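PDB 3HV0: tryptophanyl-tRNA synthetase from Cryptosporidium parvum Iowa II, which probably joins L-tryptophan to its cognate tRNA at the expense of ATP, as a class I aminoacyl-tRNA synthetase. Local coordinates for residues 41-46 with 103-108; 54-59 with 250-255; 87-92 with 275-280. All coordinates share one frame; numbering follows the deposited sequence.

The three contacts illustrate how interaction chemistry follows position in a fold. Contact 2 is the most buried: strand 56-60 pairs antiparallel with strand 250-254 in the mixed sheet, and backbone bonding, interrupted by a bulge, does most of the work. Contact 1 is partly buried and peripheral, its centre about 17 Å from that of contact 2; there the ends of helices 33-43 and 93-106 meet through methyl groups and one polar pair. Contact 3, also partly buried, joins two loops by both backbone and side-chain interactions. Helix 93-106 starts just after residues 87-92 of contact 3 and ends within residues 103-108 of contact 1, while residues 250-255 and 275-280 flank an unmodelled loop.

Contact 1. Residues 41-46 with 103-108; sequences RLTGQK and QDTFKV
Thr43, at the end of helix 33-43, meets Thr105 and Phe106 at the end of helix 93-106, and its short side chain can be followed atom by atom. CB heads for the other helix and lies against the methyl group of Thr105. At the branch, OG1 sits between the backbone N and the carbonyl carbon (chi1 67°), and from there it accepts a hydrogen bond from Gln45 N at 3.3 Å, closing an ST turn. The other branch, CG2, stands anti to the carbonyl carbon and is the methyl that reaches across. It approaches the ring of Phe106 obliquely, 3.8 Å from CE2, and it abuts Thr105 CG2 so closely that the exact spacing is doubtful. The same Phe106 ring meets Tyr69 and Phe75 edge-to-face, so the threonine methyl touches the margin of an aromatic cluster.

Gly44 leaves the helix with positive phi, and the chain turns so that Gln45 also points at helix 93-106. Extended beyond CG, with chi2 175°, its side chain carries OE1 to 2.9 Å from Thr105 OG1, while NE2 remains 3.7 Å from Asp104 O. The Thr105 hydroxyl is hydrogen-bonded to Tyr101 O, one turn earlier in its own helix.

Whether its single proton is shared with Gln45 OE1 is not settled, so the glutamine link to helix 93-106 remains tentative. Thr43 CG2 against Phe106 CE2 is the less ambiguous part, consistent with a small junction between two helix ends in which a polar approach may supplement apolar contact.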
# COMPACT_ATOMS: atom_id res chain seq x y z
N ARG A 41 -26.33 28.46 -16.48
CA ARG A 41 -27.58 28.07 -17.14
C ARG A 41 -28.19 26.84 -16.46
O ARG A 41 -29.39 26.77 -16.22
CB ARG A 41 -27.29 27.71 -18.61
CG ARG A 41 -28.37 28.01 -19.59
CD ARG A 41 -27.98 29.15 -20.51
NE ARG A 41 -26.94 28.78 -21.48
CZ ARG A 41 -26.52 29.56 -22.48
NH1 ARG A 41 -27.02 30.78 -22.66
NH2 ARG A 41 -25.58 29.11 -23.30
N LEU A 42 -27.31 25.89 -16.15
CA LEU A 42 -27.67 24.54 -15.73
C LEU A 42 -27.83 24.34 -14.21
O LEU A 42 -28.25 23.27 -13.79
CB LEU A 42 -26.58 23.57 -16.22
CG LEU A 42 -26.98 22.15 -16.62
CD1 LEU A 42 -28.06 22.17 -17.72
CD2 LEU A 42 -25.73 21.43 -17.09
N THR A 43 -27.48 25.35 -13.41
CA THR A 43 -27.62 25.23 -11.94
C THR A 43 -28.47 26.31 -11.28
O THR A 43 -28.83 26.16 -10.12
CB THR A 43 -26.25 25.23 -11.25
OG1 THR A 43 -25.63 26.52 -11.42
CG2 THR A 43 -25.37 24.15 -11.83
N GLY A 44 -28.76 27.39 -12.00
CA GLY A 44 -29.54 28.51 -11.46
C GLY A 44 -28.73 29.36 -10.50
O GLY A 44 -29.26 30.23 -9.83
N GLN A 45 -27.43 29.10 -10.42
CA GLN A 45 -26.56 29.94 -9.63
C GLN A 45 -25.60 30.67 -10.55
O GLN A 45 -25.17 30.13 -11.56
CB GLN A 45 -25.85 29.15 -8.55
CG GLN A 45 -26.68 28.94 -7.27
CD GLN A 45 -25.97 28.02 -6.26
OE1 GLN A 45 -24.73 28.03 -6.13
NE2 GLN A 45 -26.75 27.20 -5.55
N LYS A 46 -25.36 31.94 -10.22
CA LYS A 46 -24.34 32.75 -10.89
C LYS A 46 -22.97 32.13 -10.57
O LYS A 46 -22.82 31.45 -9.56
CB LYS A 46 -24.46 34.23 -10.44
CG LYS A 46 -23.15 34.92 -10.08
CD LYS A 46 -23.38 36.37 -9.65
CE LYS A 46 -23.54 37.29 -10.85
NZ LYS A 46 -22.26 37.50 -11.59
N GLN A 103 -20.07 21.92 -4.63
CA GLN A 103 -20.94 21.01 -3.91
C GLN A 103 -22.30 21.66 -3.71
O GLN A 103 -23.30 21.00 -3.81
CB GLN A 103 -20.33 20.61 -2.56
CG GLN A 103 -21.10 19.48 -1.85
CD GLN A 103 -20.56 19.17 -0.46
OE1 GLN A 103 -20.43 20.06 0.38
NE2 GLN A 103 -20.27 17.91 -0.21
N ASP A 104 -22.32 22.95 -3.43
CA ASP A 104 -23.56 23.68 -3.24
C ASP A 104 -24.31 23.82 -4.55
O ASP A 104 -25.54 23.85 -4.57
CB ASP A 104 -23.29 25.08 -2.69
CG ASP A 104 -22.62 25.07 -1.34
OD1 ASP A 104 -22.58 24.01 -0.67
OD2 ASP A 104 -22.11 26.13 -0.95
N THR A 105 -23.56 23.94 -5.65
CA THR A 105 -24.14 24.26 -6.94
C THR A 105 -24.68 23.00 -7.59
O THR A 105 -25.79 23.01 -8.09
CB THR A 105 -23.12 24.92 -7.87
OG1 THR A 105 -22.79 26.22 -7.36
CG2 THR A 105 -23.69 25.10 -9.26
N PHE A 106 -23.89 21.92 -7.56
CA PHE A 106 -24.31 20.65 -8.18
C PHE A 106 -25.04 19.71 -7.21
O PHE A 106 -25.74 18.80 -7.66
CB PHE A 106 -23.12 19.93 -8.82
CG PHE A 106 -22.58 20.64 -10.02
CD1 PHE A 106 -21.36 21.28 -9.98
CD2 PHE A 106 -23.32 20.69 -11.19
CE1 PHE A 106 -20.87 21.94 -11.08
CE2 PHE A 106 -22.84 21.36 -12.31
CZ PHE A 106 -21.61 22.00 -12.25
N LYS A 107 -24.86 19.94 -5.91
CA LYS A 107 -25.49 19.12 -4.87
C LYS A 107 -24.99 17.66 -4.96
O LYS A 107 -25.77 16.72 -4.89
CB LYS A 107 -27.01 19.20 -4.98
CG LYS A 107 -27.74 19.42 -3.65
CD LYS A 107 -28.90 18.42 -3.40
CE LYS A 107 -30.31 18.99 -3.71
NZ LYS A 107 -30.85 18.58 -5.04
N VAL A 108 -23.69 17.47 -5.13
CA VAL A 108 -23.17 16.13 -5.36
C VAL A 108 -22.34 15.69 -4.18
O VAL A 108 -21.95 16.52 -3.38
CB VAL A 108 -22.34 16.07 -6.63
CG1 VAL A 108 -23.25 16.32 -7.87
CG2 VAL A 108 -21.14 17.06 -6.55

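Contact 2. Residues 54-59 with 250-255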
# COMPACT_ATOMS: atom_id res chain seq x y z
N ASN A 54 -10.18 33.91 -13.62
CA ASN A 54 -9.24 32.88 -14.13
C ASN A 54 -8.27 32.35 -13.06
O ASN A 54 -7.08 32.14 -13.31
CB ASN A 54 -8.46 33.38 -15.37
CG ASN A 54 -9.39 33.90 -16.47
OD1 ASN A 54 -10.31 33.22 -16.90
ND2 ASN A 54 -9.14 35.12 -16.92
N ILE A 55 -8.81 32.11 -11.88
CA ILE A 55 -8.08 31.50 -10.77
C ILE A 55 -8.16 30.00 -10.96
O ILE A 55 -7.18 29.30 -10.78
CB ILE A 55 -8.69 31.86 -9.38
CG1 ILE A 55 -8.73 33.38 -9.16
CG2 ILE A 55 -7.91 31.17 -8.26
CD1 ILE A 55 -7.42 34.00 -8.78
N PHE A 56 -9.36 29.51 -11.26
CA PHE A 56 -9.54 28.21 -11.89
C PHE A 56 -9.64 28.51 -13.37
O PHE A 56 -10.68 29.00 -13.84
CB PHE A 56 -10.78 27.48 -11.37
CG PHE A 56 -10.54 26.70 -10.11
CD1 PHE A 56 -10.68 27.30 -8.87
CD2 PHE A 56 -10.12 25.38 -10.17
CE1 PHE A 56 -10.42 26.58 -7.71
CE2 PHE A 56 -9.88 24.66 -9.02
CZ PHE A 56 -10.03 25.25 -7.78
N LEU A 57 -8.55 28.25 -14.09
CA LEU A 57 -8.44 28.65 -15.49
C LEU A 57 -8.46 27.49 -16.48
O LEU A 57 -8.63 27.71 -17.67
CB LEU A 57 -7.16 29.46 -15.71
CG LEU A 57 -5.80 29.00 -15.19
CD1 LEU A 57 -5.74 27.55 -14.78
CD2 LEU A 57 -4.71 29.28 -16.19
N SER A 58 -8.33 26.27 -15.98
CA SER A 58 -7.94 25.14 -16.80
C SER A 58 -8.76 23.89 -16.45
O SER A 58 -9.26 23.78 -15.34
CB SER A 58 -6.45 24.88 -16.59
OG SER A 58 -5.89 24.31 -17.74
N HIS A 59 -8.89 22.97 -17.41
CA HIS A 59 -9.62 21.72 -17.18
C HIS A 59 -9.23 20.57 -18.11
O HIS A 59 -8.58 20.76 -19.14
CB HIS A 59 -11.11 21.97 -17.32
CG HIS A 59 -11.56 22.17 -18.74
ND1 HIS A 59 -12.30 21.23 -19.43
CD2 HIS A 59 -11.35 23.19 -19.60
CE1 HIS A 59 -12.53 21.68 -20.65
NE2 HIS A 59 -11.97 22.86 -20.77
N SER A 250 -12.41 13.63 -14.59
CA SER A 250 -12.25 14.98 -15.09
C SER A 250 -11.61 15.85 -14.03
O SER A 250 -11.68 15.54 -12.85
CB SER A 250 -13.62 15.56 -15.42
OG SER A 250 -14.28 14.67 -16.28
N SER A 251 -11.03 16.97 -14.44
CA SER A 251 -10.43 17.88 -13.51
C SER A 251 -10.62 19.32 -13.90
O SER A 251 -10.83 19.62 -15.05
CB SER A 251 -8.94 17.55 -13.31
OG SER A 251 -8.30 17.25 -14.52
N ILE A 252 -10.59 20.20 -12.90
CA ILE A 252 -10.61 21.63 -13.06
C ILE A 252 -9.51 22.21 -12.15
O ILE A 252 -9.46 21.88 -10.97
CB ILE A 252 -12.01 22.20 -12.74
CG1 ILE A 252 -12.07 23.69 -13.06
CG2 ILE A 252 -12.41 21.93 -11.31
CD1 ILE A 252 -13.51 24.15 -13.49
N HIS A 253 -8.64 23.05 -12.71
CA HIS A 253 -7.34 23.33 -12.11
C HIS A 253 -7.18 24.78 -11.74
O HIS A 253 -7.51 25.65 -12.54
CB HIS A 253 -6.20 23.01 -13.08
CG HIS A 253 -6.37 21.75 -13.86
ND1 HIS A 253 -6.03 21.66 -15.19
CD2 HIS A 253 -6.85 20.54 -13.51
CE1 HIS A 253 -6.27 20.44 -15.62
NE2 HIS A 253 -6.77 19.73 -14.62
N SER A 254 -6.59 25.04 -10.57
CA SER A 254 -6.36 26.41 -10.10
C SER A 254 -4.90 26.87 -10.10
O SER A 254 -3.98 26.06 -10.01
CB SER A 254 -6.94 26.62 -8.71
OG SER A 254 -6.30 25.80 -7.76
N ILE A 255 -4.73 28.18 -10.21
CA ILE A 255 -3.44 28.82 -10.14
C ILE A 255 -3.15 29.09 -8.66
O ILE A 255 -4.07 29.44 -7.91
CB ILE A 255 -3.42 30.12 -10.96
CG1 ILE A 255 -1.98 30.56 -11.24
CG2 ILE A 255 -4.20 31.22 -10.27
CD1 ILE A 255 -1.30 29.75 -12.34
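Phe56 and Ser254, a non-hydrogen-bonded antiparallel pair, meet ring to CB: Ser254 CB lies over the centre of the phenyl ring, 3.4 Å from its centroid and 8° off the normal, a CH-pi contact. Phe56 CG stands opposite its carbonyl carbon, beside the backbone N (chi1 -85°), which brings the ring across to Ser254. At the ring's edge, CE2 is 3.4 Å from Ile252 O. On the other face of the sheet, the His253 imidazole turns one face to His59 CA, 4.2 Å from the ring centroid, and its ND1 is 3.5 Å from Ser58 CB.

Backbone pairing sets these positions. Ile255 N bonds to Ile55 O at 2.8 Å, and His253 N reaches Ser58 O at the same distance, coming from above the carbonyl plane (38° out of it). Between them Leu57 and Ser58 both face His253, a classic beta bulge, and the bond from Leu57 N to His253 O is weak.

Farther out, Phe98 stacks on Phe56, and His226 meets the His253 ring. Strand 56-60 runs antiparallel to 250-254, itself parallel to 222-227 in the Rossmann-type catalytic domain. Strong bonds flanking the bulge imply that the strands stay joined while the register shifts by one residue.

Contact 3. Residues 87-92 with 275-280; sequences SLHVGH and SIFVND
The imidazole of His89 and the phenyl ring of Phe277 run alongside each other in one direction, their centroids 4.8 Å apart and their planes at 48°, an oblique pair modelled too close for its exact spacing to be trusted. Over one face of the His89 ring, displaced toward the rim, lies Ser275 OG; at its edge comes Phe277 CZ. The phenyl ring has a carbonyl at its own edge, Ser87 O, 3.5 Å from CD1 and near the ring plane. Within its loop the His92 ring receives His89 N at the edge, through a weak bond to ND1.

Two backbone bonds bracket the ring pair. Val278 N donates to Leu88 O at 3.1 Å and Val90 N to Ile276 O at 2.9 Å, both meeting the oxygen close to the C=O line, so that His89 and Phe277 form a single bridge. At one end Ser87 OG makes a weak bond to Asn279 OD1; trans to the backbone N (chi1 -170°), it also lies 3.3 Å from Val278 CG2. The type I turn from Phe277 to Asp280 is closed by Asp280 N to Phe277 O and braced by Phe277 N to Asp280 OD2, an oxygen that also takes a salt bridge from Lys288. Helix 344-367 packs its Leu355 on both Val90 and Ile276.

Residues 89-92, HVGH, fit the HIGH signature of class I synthetases, and unmodelled loop 260-272 carries KMSAS, the likely counterpart of KMSKS. The two backbone bonds join the chain after this probably mobile loop to the HIGH-type segment, consistent with coupling both signatures at the ATP site.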
# COMPACT_ATOMS: atom_id res chain seq x y z
N SER A 87 -1.68 23.65 10.58
CA SER A 87 -2.74 24.49 10.03
C SER A 87 -2.61 24.69 8.52
O SER A 87 -1.53 24.67 7.95
CB SER A 87 -2.76 25.84 10.74
OG SER A 87 -3.92 26.55 10.36
N LEU A 88 -3.74 24.88 7.86
CA LEU A 88 -3.76 25.14 6.42
C LEU A 88 -3.34 26.58 6.16
O LEU A 88 -3.70 27.48 6.92
CB LEU A 88 -5.15 24.88 5.84
CG LEU A 88 -5.38 23.45 5.31
CD1 LEU A 88 -5.00 22.36 6.32
CD2 LEU A 88 -6.82 23.28 4.84
N HIS A 89 -2.56 26.80 5.08
CA HIS A 89 -2.30 28.17 4.60
C HIS A 89 -3.61 28.69 4.01
O HIS A 89 -4.51 27.90 3.69
CB HIS A 89 -1.22 28.24 3.51
CG HIS A 89 0.08 27.57 3.88
ND1 HIS A 89 0.70 26.66 3.06
CD2 HIS A 89 0.87 27.70 4.97
CE1 HIS A 89 1.83 26.25 3.63
NE2 HIS A 89 1.95 26.86 4.79
N VAL A 90 -3.71 29.99 3.85
CA VAL A 90 -4.89 30.56 3.21
C VAL A 90 -4.91 30.18 1.73
O VAL A 90 -5.99 30.10 1.12
CB VAL A 90 -4.94 32.09 3.41
CG1 VAL A 90 -6.21 32.68 2.81
CG2 VAL A 90 -4.89 32.43 4.89
N GLY A 91 -3.73 29.91 1.17
CA GLY A 91 -3.61 29.50 -0.23
C GLY A 91 -4.30 28.18 -0.44
O GLY A 91 -4.94 27.96 -1.47
N HIS A 92 -4.18 27.30 0.55
CA HIS A 92 -4.80 25.98 0.53
C HIS A 92 -6.30 26.01 0.62
O HIS A 92 -6.92 25.01 0.38
CB HIS A 92 -4.26 25.11 1.65
CG HIS A 92 -2.85 24.65 1.44
ND1 HIS A 92 -1.84 24.90 2.34
CD2 HIS A 92 -2.29 23.97 0.42
CE1 HIS A 92 -0.71 24.38 1.88
NE2 HIS A 92 -0.96 23.82 0.71
N SER A 275 4.14 31.63 5.81
CA SER A 275 3.07 32.29 5.07
C SER A 275 1.80 32.31 5.93
O SER A 275 1.79 31.80 7.06
CB SER A 275 2.80 31.56 3.76
OG SER A 275 2.41 30.22 4.02
N ILE A 276 0.74 32.89 5.39
CA ILE A 276 -0.48 33.20 6.16
C ILE A 276 -1.31 31.92 6.50
O ILE A 276 -1.85 31.26 5.61
CB ILE A 276 -1.35 34.22 5.37
CG1 ILE A 276 -1.72 35.42 6.21
CG2 ILE A 276 -2.62 33.62 4.90
CD1 ILE A 276 -0.52 36.25 6.63
N PHE A 277 -1.38 31.57 7.79
CA PHE A 277 -2.20 30.42 8.19
C PHE A 277 -3.60 30.86 8.63
O PHE A 277 -3.80 31.97 9.10
CB PHE A 277 -1.53 29.64 9.32
CG PHE A 277 -0.19 29.06 8.95
CD1 PHE A 277 -0.09 27.78 8.40
CD2 PHE A 277 0.98 29.77 9.18
CE1 PHE A 277 1.16 27.23 8.08
CE2 PHE A 277 2.22 29.23 8.86
CZ PHE A 277 2.31 27.96 8.31
N VAL A 278 -4.58 29.96 8.49
CA VAL A 278 -5.96 30.30 8.89
C VAL A 278 -6.13 30.51 10.38
O VAL A 278 -7.13 31.11 10.79
CB VAL A 278 -6.98 29.23 8.43
CG1 VAL A 278 -7.01 29.14 6.91
CG2 VAL A 278 -6.67 27.89 9.05
N ASN A 279 -5.19 30.03 11.20
CA ASN A 279 -5.22 30.28 12.65
C ASN A 279 -4.29 31.41 13.11
O ASN A 279 -4.00 31.52 14.31
CB ASN A 279 -4.90 29.00 13.42
CG ASN A 279 -3.45 28.57 13.28
OD1 ASN A 279 -2.78 28.90 12.30
ND2 ASN A 279 -2.97 27.81 14.25
N ASP A 280 -3.82 32.24 12.18
CA ASP A 280 -3.01 33.40 12.53
C ASP A 280 -3.88 34.51 13.11
O ASP A 280 -4.98 34.78 12.61
CB ASP A 280 -2.24 33.95 11.31
CG ASP A 280 -0.87 33.32 11.13
OD1 ASP A 280 -0.36 32.67 12.06
OD2 ASP A 280 -0.29 33.50 10.04